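Local coordinates for protein NADH kinase POS5, mitochondrial (Saccharomyces cerevisiae, PDB 3AFO) that phosphorylates NADH, and NAD(+) less readily, with ATP, making it a key source of the cellular reductant NADPH in yeast mitochondria, at residues S20-V25 and L35-P40; N39-V44 and R114-V119; S279-I284 and T325-G330; T179-H184 and I317-E322. All blocks are in the same frame, centred on the assembly; numbering follows the deposited sequence.

Contact 1 (S20-V25 and L35-P40)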
loop_
_atom_site.group_PDB
_atom_site.type_symbol
_atom_site.label_atom_id
_atom_site.label_comp_id
_atom_site.label_asym_id
_atom_site.label_seq_id
_atom_site.Cartn_x
_atom_site.Cartn_y
_atom_site.Cartn_z
ATOM N N SER A 20 22.872 18.717 36.300
ATOM C CA SER A 20 24.081 18.992 35.541
ATOM C C SER A 20 23.837 18.606 34.086
ATOM O O SER A 20 23.801 17.416 33.751
ATOM C CB SER A 20 25.268 18.206 36.108
ATOM O OG SER A 20 25.035 16.807 36.090
ATOM N N SER A 21 23.647 19.604 33.225
ATOM C CA SER A 21 23.522 19.343 31.795
ATOM C C SER A 21 24.863 18.824 31.280
ATOM O O SER A 21 25.908 19.440 31.503
ATOM C CB SER A 21 23.093 20.598 31.033
ATOM O OG SER A 21 23.996 21.671 31.254
ATOM N N ALA A 22 24.830 17.672 30.619
ATOM C CA ALA A 22 26.033 17.057 30.085
ATOM C C ALA A 22 26.482 17.741 28.802
ATOM O O ALA A 22 25.799 18.621 28.282
ATOM C CB ALA A 22 25.799 15.584 29.850
ATOM N N ASP A 23 27.645 17.342 28.312
ATOM C CA ASP A 23 28.127 17.792 27.020
ATOM C C ASP A 23 27.943 16.700 25.975
ATOM O O ASP A 23 28.016 15.507 26.294
ATOM C CB ASP A 23 29.598 18.207 27.105
ATOM C CG ASP A 23 29.768 19.706 27.231
ATOM O OD1 ASP A 23 29.459 20.423 26.247
ATOM O OD2 ASP A 23 30.207 20.165 28.309
ATOM N N PHE A 24 27.704 17.120 24.735
ATOM C CA PHE A 24 27.523 16.193 23.622
ATOM C C PHE A 24 28.459 16.502 22.460
ATOM O O PHE A 24 28.093 17.200 21.513
ATOM C CB PHE A 24 26.063 16.162 23.168
ATOM C CG PHE A 24 25.141 15.508 24.153
ATOM C CD1 PHE A 24 25.099 14.123 24.276
ATOM C CD2 PHE A 24 24.308 16.276 24.959
ATOM C CE1 PHE A 24 24.243 13.512 25.187
ATOM C CE2 PHE A 24 23.448 15.675 25.877
ATOM C CZ PHE A 24 23.416 14.286 25.989
ATOM N N VAL A 25 29.671 15.966 22.553
ATOM C CA VAL A 25 30.714 16.156 21.545
ATOM C C VAL A 25 30.433 15.246 20.341
ATOM O O VAL A 25 30.077 14.072 20.505
ATOM C CB VAL A 25 32.119 15.857 22.139
ATOM C CG1 VAL A 25 33.230 16.169 21.135
ATOM C CG2 VAL A 25 32.333 16.635 23.435
ATOM N N LEU A 35 28.556 11.292 25.188
ATOM C CA LEU A 35 28.012 11.846 26.421
ATOM C C LEU A 35 29.145 12.043 27.445
ATOM O O LEU A 35 29.660 11.084 28.013
ATOM C CB LEU A 35 26.909 10.935 26.978
ATOM C CG LEU A 35 26.279 11.219 28.353
ATOM C CD1 LEU A 35 25.642 12.580 28.418
ATOM C CD2 LEU A 35 25.256 10.160 28.711
ATOM N N ILE A 36 29.540 13.293 27.650
ATOM C CA ILE A 36 30.640 13.613 28.562
ATOM C C ILE A 36 30.107 14.529 29.652
ATOM O O ILE A 36 29.600 15.621 29.375
ATOM C CB ILE A 36 31.876 14.210 27.808
ATOM C CG1 ILE A 36 32.393 13.200 26.775
ATOM C CG2 ILE A 36 33.015 14.561 28.790
ATOM C CD1 ILE A 36 33.299 13.775 25.709
ATOM N N TRP A 37 30.187 14.051 30.887
ATOM C CA TRP A 37 29.668 14.774 32.033
ATOM C C TRP A 37 30.614 15.913 32.414
ATOM O O TRP A 37 31.782 15.674 32.723
ATOM C CB TRP A 37 29.463 13.812 33.209
ATOM C CG TRP A 37 28.502 12.690 32.888
ATOM C CD1 TRP A 37 28.816 11.395 32.582
ATOM C CD2 TRP A 37 27.075 12.781 32.825
ATOM N NE1 TRP A 37 27.670 10.670 32.333
ATOM C CE2 TRP A 37 26.587 11.498 32.481
ATOM C CE3 TRP A 37 26.159 13.821 33.033
ATOM C CZ2 TRP A 37 25.225 11.231 32.338
ATOM C CZ3 TRP A 37 24.808 13.554 32.892
ATOM C CH2 TRP A 37 24.353 12.271 32.548
ATOM N N GLN A 38 30.119 17.149 32.358
ATOM C CA GLN A 38 30.916 18.292 32.822
ATOM C C GLN A 38 31.025 18.275 34.353
ATOM O O GLN A 38 32.133 18.267 34.890
ATOM C CB GLN A 38 30.394 19.631 32.295
ATOM C CG GLN A 38 31.429 20.754 32.465
ATOM C CD GLN A 38 31.000 22.081 31.870
ATOM O OE1 GLN A 38 29.946 22.630 32.211
ATOM N NE2 GLN A 38 31.833 22.620 30.990
ATOM N N ASN A 39 29.881 18.264 35.041
ATOM C CA ASN A 39 29.836 17.886 36.456
ATOM C C ASN A 39 29.599 16.378 36.511
ATOM O O ASN A 39 28.828 15.861 35.707
ATOM C CB ASN A 39 28.684 18.575 37.212
ATOM C CG ASN A 39 28.420 20.001 36.751
ATOM O OD1 ASN A 39 29.272 20.651 36.152
ATOM N ND2 ASN A 39 27.224 20.493 37.042
ATOM N N PRO A 40 30.251 15.668 37.455
ATOM C CA PRO A 40 30.045 14.215 37.571
ATOM C C PRO A 40 28.570 13.807 37.706
ATOM O O PRO A 40 27.768 14.535 38.296
ATOM C CB PRO A 40 30.827 13.850 38.838
ATOM C CG PRO A 40 31.913 14.908 38.923
ATOM C CD PRO A 40 31.236 16.165 38.442
HETATM O O HOH W 1 27.308 17.680 32.776
#
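Ala22 CB meets Leu35 CD1 at 3.3 Å, closer than two methyl groups usually come, and this pinch marks the tight side of a beta hairpin. Leu35 gets there because its CG lies opposite the backbone N (chi1 173°), a setting that brings CD1 in among three neighbours. The leucine runs alongside Phe24, with Leu35 CD1 3.6 Å from Phe24 CE1, and the same methyl lies over one face of the Trp37 indole, toward the rim. Ala22 CB completes the cluster by touching Trp37 CE3 at 3.7 Å. A side chain ending at CB suits this place, since leucine and indole already press upon it.

Asp23 and Ile36 form the hydrogen-bonded antiparallel pair of the hairpin, with Asp23 N to Ile36 O at 2.8 Å and a nearly straight bond from Ile36 N to Asp23 O at 3.0 Å. Their side chains take the looser, more solvent-facing side. There Val25 CG2 meets Ile36 CD1 at 3.8 Å, a single methyl contact. Asp23 OD2 stays 4.0 Å from Gln38 NE2, and the carboxylate and amide planes stand 81° apart. Past the strand pairing a water bridges the two segments, donating to Ser21 O and accepting from Gln38 N.

The tight side faces the protein. Phe24 and Leu35 touch Cys175 of strand 174-186, Phe24 also stacks on Tyr355 of strand 354-357, and Trp37 NE1 bonds to Val168 O in helix 161-169, so the hairpin is joined both to the large antiparallel sheet and to a neighbouring helix.

Contact 2 (N39-V44 and R114-V119)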
loop_
_atom_site.group_PDB
_atom_site.type_symbol
_atom_site.label_atom_id
_atom_site.label_comp_id
_atom_site.label_asym_id
_atom_site.label_seq_id
_atom_site.Cartn_x
_atom_site.Cartn_y
_atom_site.Cartn_z
ATOM N N ASN A 39 29.881 18.264 35.041
ATOM C CA ASN A 39 29.836 17.886 36.456
ATOM C C ASN A 39 29.599 16.378 36.511
ATOM O O ASN A 39 28.828 15.861 35.707
ATOM C CB ASN A 39 28.684 18.575 37.212
ATOM C CG ASN A 39 28.420 20.001 36.751
ATOM O OD1 ASN A 39 29.272 20.651 36.152
ATOM N ND2 ASN A 39 27.224 20.493 37.042
ATOM N N PRO A 40 30.251 15.668 37.455
ATOM C CA PRO A 40 30.045 14.215 37.571
ATOM C C PRO A 40 28.570 13.807 37.706
ATOM O O PRO A 40 27.768 14.535 38.296
ATOM C CB PRO A 40 30.827 13.850 38.838
ATOM C CG PRO A 40 31.913 14.908 38.923
ATOM C CD PRO A 40 31.236 16.165 38.442
ATOM N N LEU A 41 28.223 12.657 37.138
ATOM C CA LEU A 41 26.860 12.123 37.227
ATOM C C LEU A 41 26.530 11.752 38.671
ATOM O O LEU A 41 27.264 10.986 39.292
ATOM C CB LEU A 41 26.725 10.885 36.325
ATOM C CG LEU A 41 25.524 9.951 36.495
ATOM C CD1 LEU A 41 24.220 10.694 36.270
ATOM C CD2 LEU A 41 25.631 8.750 35.566
ATOM N N GLN A 42 25.427 12.285 39.188
ATOM C CA GLN A 42 24.989 11.986 40.549
ATOM C C GLN A 42 23.503 11.626 40.681
ATOM O O GLN A 42 23.176 10.597 41.276
ATOM C CB GLN A 42 25.310 13.151 41.494
ATOM C CG GLN A 42 26.778 13.295 41.862
ATOM C CD GLN A 42 26.975 14.297 42.988
ATOM O OE1 GLN A 42 26.787 15.503 42.810
ATOM N NE2 GLN A 42 27.336 13.793 44.165
ATOM N N ASN A 43 22.621 12.478 40.148
ATOM C CA ASN A 43 21.177 12.336 40.335
ATOM C C ASN A 43 20.537 11.458 39.245
ATOM O O ASN A 43 20.340 11.902 38.105
ATOM C CB ASN A 43 20.487 13.699 40.354
ATOM C CG ASN A 43 21.014 14.631 41.453
ATOM O OD1 ASN A 43 21.728 14.215 42.380
ATOM N ND2 ASN A 43 20.650 15.908 41.347
ATOM N N VAL A 44 20.218 10.223 39.604
ATOM C CA VAL A 44 19.669 9.266 38.648
ATOM C C VAL A 44 18.190 9.031 38.934
ATOM O O VAL A 44 17.831 8.467 39.967
ATOM C CB VAL A 44 20.460 7.936 38.682
ATOM C CG1 VAL A 44 19.888 6.913 37.679
ATOM C CG2 VAL A 44 21.948 8.196 38.380
ATOM N N ARG A 114 16.201 18.346 38.891
ATOM C CA ARG A 114 17.363 17.758 39.545
ATOM C C ARG A 114 17.932 16.513 38.874
ATOM O O ARG A 114 19.011 16.057 39.223
ATOM C CB ARG A 114 17.063 17.537 41.026
ATOM C CG ARG A 114 17.068 18.864 41.778
ATOM C CD ARG A 114 16.255 18.815 43.032
ATOM N NE ARG A 114 16.282 20.109 43.711
ATOM C CZ ARG A 114 15.302 21.006 43.659
ATOM N NH1 ARG A 114 14.195 20.763 42.958
ATOM N NH2 ARG A 114 15.433 22.151 44.311
ATOM N N THR A 115 17.220 15.990 37.881
ATOM C CA THR A 115 17.659 14.789 37.167
ATOM C C THR A 115 18.863 15.003 36.235
ATOM O O THR A 115 18.806 15.821 35.321
ATOM C CB THR A 115 16.469 14.180 36.377
ATOM O OG1 THR A 115 15.429 13.801 37.291
ATOM C CG2 THR A 115 16.914 12.962 35.596
ATOM N N ASP A 116 19.945 14.262 36.457
ATOM C CA ASP A 116 21.075 14.230 35.521
ATOM C C ASP A 116 20.844 13.189 34.417
ATOM O O ASP A 116 21.314 13.343 33.285
ATOM C CB ASP A 116 22.395 13.876 36.227
ATOM C CG ASP A 116 22.725 14.801 37.416
ATOM O OD1 ASP A 116 22.116 15.896 37.539
ATOM O OD2 ASP A 116 23.608 14.406 38.220
ATOM N N LEU A 117 20.144 12.111 34.776
ATOM C CA LEU A 117 19.985 10.962 33.899
ATOM C C LEU A 117 18.654 10.280 34.169
ATOM O O LEU A 117 18.302 10.024 35.324
ATOM C CB LEU A 117 21.134 9.967 34.110
ATOM C CG LEU A 117 21.147 8.656 33.312
ATOM C CD1 LEU A 117 21.655 8.888 31.906
ATOM C CD2 LEU A 117 22.001 7.600 34.011
ATOM N N LEU A 118 17.919 10.009 33.093
ATOM C CA LEU A 118 16.697 9.226 33.143
ATOM C C LEU A 118 17.022 7.775 32.790
ATOM O O LEU A 118 17.595 7.510 31.739
ATOM C CB LEU A 118 15.630 9.805 32.185
ATOM C CG LEU A 118 14.370 8.958 31.898
ATOM C CD1 LEU A 118 13.535 8.721 33.158
ATOM C CD2 LEU A 118 13.503 9.562 30.778
ATOM N N VAL A 119 16.667 6.851 33.688
ATOM C CA VAL A 119 16.817 5.421 33.453
ATOM C C VAL A 119 15.418 4.797 33.425
ATOM O O VAL A 119 14.655 4.943 34.371
ATOM C CB VAL A 119 17.676 4.730 34.547
ATOM C CG1 VAL A 119 17.659 3.214 34.363
ATOM C CG2 VAL A 119 19.139 5.246 34.523
#
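Asp116 turns its carboxylate toward the backbone of Gln42 and Asn43, and OD2 takes both amide hydrogens: Gln42 N at 3.0 Å and Asn43 N at 2.9 Å. The donors arrive from different directions. Gln42 N meets the oxygen nearly in line with its C-O bond, whereas Asn43 N stands 65° out of the carboxylate plane. The Asp116 side chain can reach both because its CG sits beside its own backbone N (chi1 -55°), leaning over the chain entering strand 43-48.

Asn43 answers in the other direction. Its ND2 gives a hydrogen bond to Arg114 O at 2.7 Å, and that oxygen lies almost exactly in the amide plane. The Asn43 amide and the Asp116 carboxylate planes are only 17° apart. Asn43 O in turn accepts from Asp116 N at 2.9 Å, with a weak second bond from Leu117 N, and the parallel pairing of Val44 with Leu117 starts here.

Beside this polar knot the packing is aliphatic. Leu41 CD1 rests on Asp116 CB at 3.7 Å and also meets Leu117 CB, while Val44 CG1 touches Val119 CG2 at 3.6 Å; Phe165 of helix 161-169 covers Leu41 and Leu117. Strands 43-48 and 117-122 are neighbours in the parallel sheet of the N-terminal alpha/beta domain.

Replacing Asp116 with an alanine would probably leave the two amides without their common acceptor and set the entry to strand 43-48 free to shift. With Asp116 OD1 also taken by Ser20 N, the buried carboxylate is met by neutral backbone N-H groups, which are likely to spread and stabilise its charge.

Contact 3 (S279-I284 and T325-G330)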
loop_
_atom_site.group_PDB
_atom_site.type_symbol
_atom_site.label_atom_id
_atom_site.label_comp_id
_atom_site.label_asym_id
_atom_site.label_seq_id
_atom_site.Cartn_x
_atom_site.Cartn_y
_atom_site.Cartn_z
ATOM N N SER A 279 11.085 21.994 9.254
ATOM C CA SER A 279 10.740 23.412 9.387
ATOM C C SER A 279 9.249 23.730 9.215
ATOM O O SER A 279 8.828 24.879 9.416
ATOM C CB SER A 279 11.556 24.218 8.369
ATOM O OG SER A 279 11.347 23.718 7.036
ATOM N N SER A 280 8.455 22.723 8.845
ATOM C CA SER A 280 7.027 22.894 8.516
ATOM C C SER A 280 6.163 23.407 9.662
ATOM O O SER A 280 6.433 23.121 10.813
ATOM C CB SER A 280 6.431 21.568 8.046
ATOM O OG SER A 280 7.000 21.174 6.822
ATOM N N HIS A 281 5.114 24.144 9.307
ATOM C CA HIS A 281 4.113 24.637 10.235
ATOM C C HIS A 281 2.819 23.938 9.833
ATOM O O HIS A 281 2.339 24.093 8.703
ATOM C CB HIS A 281 3.992 26.161 10.078
ATOM C CG HIS A 281 2.924 26.785 10.921
ATOM N ND1 HIS A 281 1.613 26.891 10.503
ATOM C CD2 HIS A 281 2.973 27.348 12.154
ATOM C CE1 HIS A 281 0.900 27.488 11.445
ATOM N NE2 HIS A 281 1.702 27.778 12.457
ATOM N N ILE A 282 2.277 23.135 10.733
ATOM C CA ILE A 282 1.114 22.320 10.418
ATOM C C ILE A 282 -0.039 22.750 11.296
ATOM O O ILE A 282 0.114 22.855 12.519
ATOM C CB ILE A 282 1.387 20.806 10.630
ATOM C CG1 ILE A 282 2.599 20.363 9.788
ATOM C CG2 ILE A 282 0.127 19.974 10.275
ATOM C CD1 ILE A 282 3.148 18.966 10.104
ATOM N N ARG A 283 -1.174 23.021 10.667
ATOM C CA ARG A 283 -2.399 23.312 11.390
ATOM C C ARG A 283 -3.485 22.363 10.919
ATOM O O ARG A 283 -3.688 22.197 9.702
ATOM C CB ARG A 283 -2.826 24.781 11.182
ATOM C CG ARG A 283 -4.164 25.148 11.842
ATOM C CD ARG A 283 -4.448 26.643 11.732
ATOM N NE ARG A 283 -4.692 27.080 10.359
ATOM C CZ ARG A 283 -5.900 27.304 9.849
ATOM N NH1 ARG A 283 -6.987 27.127 10.594
ATOM N NH2 ARG A 283 -6.023 27.709 8.594
ATOM N N ILE A 284 -4.166 21.741 11.884
ATOM C CA ILE A 284 -5.306 20.867 11.604
ATOM C C ILE A 284 -6.556 21.330 12.373
ATOM O O ILE A 284 -6.552 21.389 13.600
ATOM C CB ILE A 284 -4.984 19.369 11.886
ATOM C CG1 ILE A 284 -3.763 18.917 11.064
ATOM C CG2 ILE A 284 -6.223 18.487 11.604
ATOM C CD1 ILE A 284 -3.342 17.453 11.287
ATOM N N THR A 325 11.521 25.697 12.981
ATOM C CA THR A 325 10.316 26.031 12.213
ATOM C C THR A 325 10.552 27.310 11.400
ATOM O O THR A 325 11.125 28.280 11.914
ATOM C CB THR A 325 9.077 26.220 13.121
ATOM O OG1 THR A 325 8.902 25.069 13.964
ATOM C CG2 THR A 325 7.808 26.442 12.283
ATOM N N ILE A 326 10.139 27.291 10.132
ATOM C CA ILE A 326 10.138 28.496 9.299
ATOM C C ILE A 326 8.700 28.977 9.201
ATOM O O ILE A 326 7.807 28.221 8.799
ATOM C CB ILE A 326 10.734 28.253 7.883
ATOM C CG1 ILE A 326 12.223 27.917 7.970
ATOM C CG2 ILE A 326 10.530 29.480 6.976
ATOM C CD1 ILE A 326 12.781 27.234 6.723
ATOM N N TYR A 327 8.475 30.226 9.605
ATOM C CA TYR A 327 7.139 30.808 9.578
ATOM C C TYR A 327 7.003 31.726 8.372
ATOM O O TYR A 327 7.365 32.895 8.445
ATOM C CB TYR A 327 6.855 31.595 10.872
ATOM C CG TYR A 327 6.886 30.763 12.135
ATOM C CD1 TYR A 327 5.741 30.106 12.583
ATOM C CD2 TYR A 327 8.057 30.637 12.884
ATOM C CE1 TYR A 327 5.763 29.340 13.738
ATOM C CE2 TYR A 327 8.091 29.869 14.047
ATOM C CZ TYR A 327 6.937 29.229 14.467
ATOM O OH TYR A 327 6.950 28.465 15.611
ATOM N N ILE A 328 6.486 31.206 7.261
ATOM C CA ILE A 328 6.255 32.063 6.095
ATOM C C ILE A 328 5.059 32.973 6.380
ATOM O O ILE A 328 4.164 32.610 7.152
ATOM C CB ILE A 328 6.127 31.279 4.752
ATOM C CG1 ILE A 328 4.794 30.533 4.660
ATOM C CG2 ILE A 328 7.334 30.343 4.551
ATOM C CD1 ILE A 328 4.445 30.086 3.260
ATOM N N ASP A 329 5.067 34.164 5.787
ATOM C CA ASP A 329 4.125 35.213 6.175
ATOM C C ASP A 329 2.676 34.753 6.002
ATOM O O ASP A 329 2.278 34.306 4.927
ATOM C CB ASP A 329 4.440 36.532 5.447
ATOM C CG ASP A 329 5.781 37.145 5.889
ATOM O OD1 ASP A 329 6.162 37.002 7.079
ATOM O OD2 ASP A 329 6.461 37.774 5.045
ATOM N N GLY A 330 1.913 34.828 7.091
ATOM C CA GLY A 330 0.579 34.235 7.158
ATOM C C GLY A 330 0.493 33.172 8.242
ATOM O O GLY A 330 -0.556 32.542 8.431
HETATM O O HOH W 2 8.350 22.912 12.544
#
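Ile326 N donates to Ser279 O at 2.8 Å, in the carbonyl plane and on a lone pair. The same oxygen receives a CA-H...O contact from Thr325 CA at 3.4 Å. Over this junction Ile326 CD1 packs on Ser279 CB at 3.6 Å; a side chain as short as serine's is consistent with such closely spaced backbones.

One step out, His281 and Tyr327 meet rim to rim, His281 CD2 lying 3.8 Å from Tyr327 CE1 with the ring planes 64° apart, so neither ring covers the other. With CG opposite the backbone N (chi1 176°), the imidazole extends toward the tyrosine, whose ring carries Thr325 CG2 over one face.

Farther out, Asp220 OD1 takes His281 N and Pro277 O takes Ser280 OG, fixing the approach to strand 282-286, while Ile320 touches Thr325 and Tyr327. Ser30 of the second subunit packs on Ile326. The loop after strand 316-321 thus packs against the residues leading into strand 282-286, its neighbour in the antiparallel sheet.

No salt bridge joins the segments: besides the direct backbone bond, the polar link is a water that donates to Ser280 O and accepts from Thr325 OG1, each at 2.6 Å, and the other side chains add apolar and aromatic packing.

Contact 4 (T179-H184 and I317-E322)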
loop_
_atom_site.group_PDB
_atom_site.type_symbol
_atom_site.label_atom_id
_atom_site.label_comp_id
_atom_site.label_asym_id
_atom_site.label_seq_id
_atom_site.Cartn_x
_atom_site.Cartn_y
_atom_site.Cartn_z
ATOM N N THR A 179 14.576 14.029 17.788
ATOM C CA THR A 179 13.887 15.315 17.836
ATOM C C THR A 179 12.500 15.177 18.463
ATOM O O THR A 179 11.965 14.073 18.553
ATOM C CB THR A 179 13.777 15.928 16.426
ATOM O OG1 THR A 179 13.080 17.179 16.494
ATOM C CG2 THR A 179 13.036 14.986 15.511
ATOM N N ARG A 180 11.937 16.300 18.907
ATOM C CA ARG A 180 10.615 16.342 19.524
ATOM C C ARG A 180 9.685 17.247 18.723
ATOM O O ARG A 180 10.123 18.269 18.177
ATOM C CB ARG A 180 10.702 16.916 20.940
ATOM C CG ARG A 180 11.255 15.980 21.999
ATOM C CD ARG A 180 10.986 16.533 23.405
ATOM N NE ARG A 180 11.764 17.743 23.676
ATOM C CZ ARG A 180 11.706 18.448 24.808
ATOM N NH1 ARG A 180 10.909 18.065 25.803
ATOM N NH2 ARG A 180 12.456 19.539 24.949
ATOM N N LEU A 181 8.406 16.871 18.680
ATOM C CA LEU A 181 7.350 17.728 18.150
ATOM C C LEU A 181 6.635 18.478 19.282
ATOM O O LEU A 181 6.626 18.038 20.440
ATOM C CB LEU A 181 6.324 16.917 17.356
ATOM C CG LEU A 181 6.732 16.226 16.051
ATOM C CD1 LEU A 181 5.546 15.463 15.468
ATOM C CD2 LEU A 181 7.267 17.216 15.037
ATOM N N GLU A 182 6.047 19.613 18.928
ATOM C CA GLU A 182 5.187 20.363 19.830
ATOM C C GLU A 182 3.788 20.387 19.261
ATOM O O GLU A 182 3.600 20.699 18.083
ATOM C CB GLU A 182 5.683 21.798 19.983
ATOM C CG GLU A 182 6.926 21.950 20.809
ATOM C CD GLU A 182 7.255 23.418 21.074
ATOM O OE1 GLU A 182 6.421 24.301 20.769
ATOM O OE2 GLU A 182 8.357 23.683 21.577
ATOM N N CYS A 183 2.814 20.029 20.087
ATOM C CA CYS A 183 1.409 20.169 19.736
ATOM C C CYS A 183 0.822 21.350 20.511
ATOM O O CYS A 183 0.887 21.383 21.743
ATOM C CB CYS A 183 0.644 18.886 20.066
ATOM S SG CYS A 183 -1.127 18.968 19.781
ATOM N N HIS A 184 0.270 22.317 19.786
ATOM C CA HIS A 184 -0.423 23.457 20.389
ATOM C C HIS A 184 -1.917 23.295 20.144
ATOM O O HIS A 184 -2.374 23.384 19.001
ATOM C CB HIS A 184 0.066 24.769 19.766
ATOM C CG HIS A 184 1.492 25.099 20.080
ATOM N ND1 HIS A 184 2.542 24.263 19.762
ATOM C CD2 HIS A 184 2.043 26.182 20.674
ATOM C CE1 HIS A 184 3.676 24.812 20.159
ATOM N NE2 HIS A 184 3.400 25.979 20.709
ATOM N N ILE A 317 -5.384 22.030 16.179
ATOM C CA ILE A 317 -4.035 21.806 16.680
ATOM C C ILE A 317 -3.009 22.406 15.726
ATOM O O ILE A 317 -3.198 22.380 14.513
ATOM C CB ILE A 317 -3.718 20.299 16.971
ATOM C CG1 ILE A 317 -3.936 19.414 15.727
ATOM C CG2 ILE A 317 -4.564 19.790 18.154
ATOM C CD1 ILE A 317 -3.364 17.980 15.878
ATOM N N TYR A 318 -1.943 22.965 16.302
ATOM C CA TYR A 318 -0.781 23.446 15.568
ATOM C C TYR A 318 0.382 22.538 15.922
ATOM O O TYR A 318 0.622 22.259 17.101
ATOM C CB TYR A 318 -0.427 24.881 15.962
ATOM C CG TYR A 318 -1.462 25.907 15.592
ATOM C CD1 TYR A 318 -1.249 26.792 14.533
ATOM C CD2 TYR A 318 -2.662 26.000 16.304
ATOM C CE1 TYR A 318 -2.215 27.750 14.193
ATOM C CE2 TYR A 318 -3.625 26.954 15.978
ATOM C CZ TYR A 318 -3.396 27.822 14.927
ATOM O OH TYR A 318 -4.367 28.739 14.610
ATOM N N VAL A 319 1.090 22.049 14.910
ATOM C CA VAL A 319 2.181 21.117 15.147
ATOM C C VAL A 319 3.443 21.614 14.476
ATOM O O VAL A 319 3.449 21.915 13.275
ATOM C CB VAL A 319 1.830 19.676 14.684
ATOM C CG1 VAL A 319 3.033 18.760 14.842
ATOM C CG2 VAL A 319 0.651 19.118 15.485
ATOM N N ILE A 320 4.504 21.715 15.268
ATOM C CA ILE A 320 5.800 22.164 14.790
ATOM C C ILE A 320 6.873 21.316 15.462
ATOM O O ILE A 320 6.631 20.681 16.491
ATOM C CB ILE A 320 6.082 23.684 15.127
ATOM C CG1 ILE A 320 5.910 23.979 16.632
ATOM C CG2 ILE A 320 5.226 24.630 14.275
ATOM C CD1 ILE A 320 6.558 25.323 17.103
ATOM N N ASN A 321 8.066 21.318 14.876
ATOM C CA ASN A 321 9.242 20.773 15.525
ATOM C C ASN A 321 9.668 21.714 16.649
ATOM O O ASN A 321 9.435 22.925 16.565
ATOM C CB ASN A 321 10.377 20.649 14.507
ATOM C CG ASN A 321 11.445 19.673 14.942
ATOM O OD1 ASN A 321 12.637 19.975 14.891
ATOM N ND2 ASN A 321 11.022 18.496 15.377
ATOM N N GLU A 322 10.270 21.156 17.698
ATOM C CA GLU A 322 10.817 21.942 18.810
ATOM C C GLU A 322 11.719 23.101 18.337
ATOM O O GLU A 322 11.611 24.242 18.820
ATOM C CB GLU A 322 11.591 21.016 19.742
ATOM C CG GLU A 322 11.891 21.606 21.094
ATOM C CD GLU A 322 12.875 20.772 21.882
ATOM O OE1 GLU A 322 13.146 19.615 21.473
ATOM O OE2 GLU A 322 13.374 21.280 22.913
HETATM O O HOH W 3 13.933 18.514 19.168
#
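The rings of Tyr318 and His184 meet the opposite strand at their edges: His184 O lies in the Tyr318 plane, 3.8 Å from Tyr318 CD2, and Tyr318 O lies near the plane of the imidazole. Ile320 CD1 approaches that imidazole obliquely, and His184 ND1 is buried with no partner in the model. The third flat group, the Arg180 guanidinium, has Glu322 OE2 at its edge, yet the carboxylate is turned 82° to it. Arg180 NH2 therefore reaches Glu322 OE2, at 2.8 Å, from above the carboxylate plane, and Arg180 NE bonds only weakly to Glu322 OE1 at 3.2 Å. A bend at chi3 (-68°) swings the long arginine round to this salt bridge. Its NH1 and NH2 also serve Phe134 O and Thr137 O, so a methionine in place of Arg180 would probably leave Glu322 without its salt-bridge mate and those carbonyls without their donor.

Backbone bonds join the strands, including Glu182 N to Ile320 O at 2.7 Å and His184 N to Tyr318 O at 2.7 Å. On the face opposite Glu182 and His184, Cys183 SG touches Ile317 CG2 at 3.9 Å. Leu181, Cys183 and Val319 there pack on Ile202 of strand 201-205, which belongs to another sheet.

Two antiparallel strands, 163° apart, with one face turned to a second sheet: this is the layering of a beta sandwich, and bound NADH lies about 10 Å from the Leu181 side chain.

From the N terminus, contact 1 closes the short hairpin between 20-25 and 35-40. Contact 2 starts on its last two residues, Asn39 and Pro40, and closes a longer excursion at 114-119; the two contacts also touch, Ser20 N reaching Asp116 OD1 and Trp37 packing on Asp116. Contact 4 opens afterwards at 179-184 and closes at 317-322, spanning most of the beta sandwich. Contact 3 opens within that span, at 279-284, and closes beyond it, at 325-330; the two cross, and their strands 282-286 and 316-321 are neighbours. Strand 174-186, beside strand 33-36, links contact 1 to contact 4 through one sheet, although their centres lie about 27 Å apart.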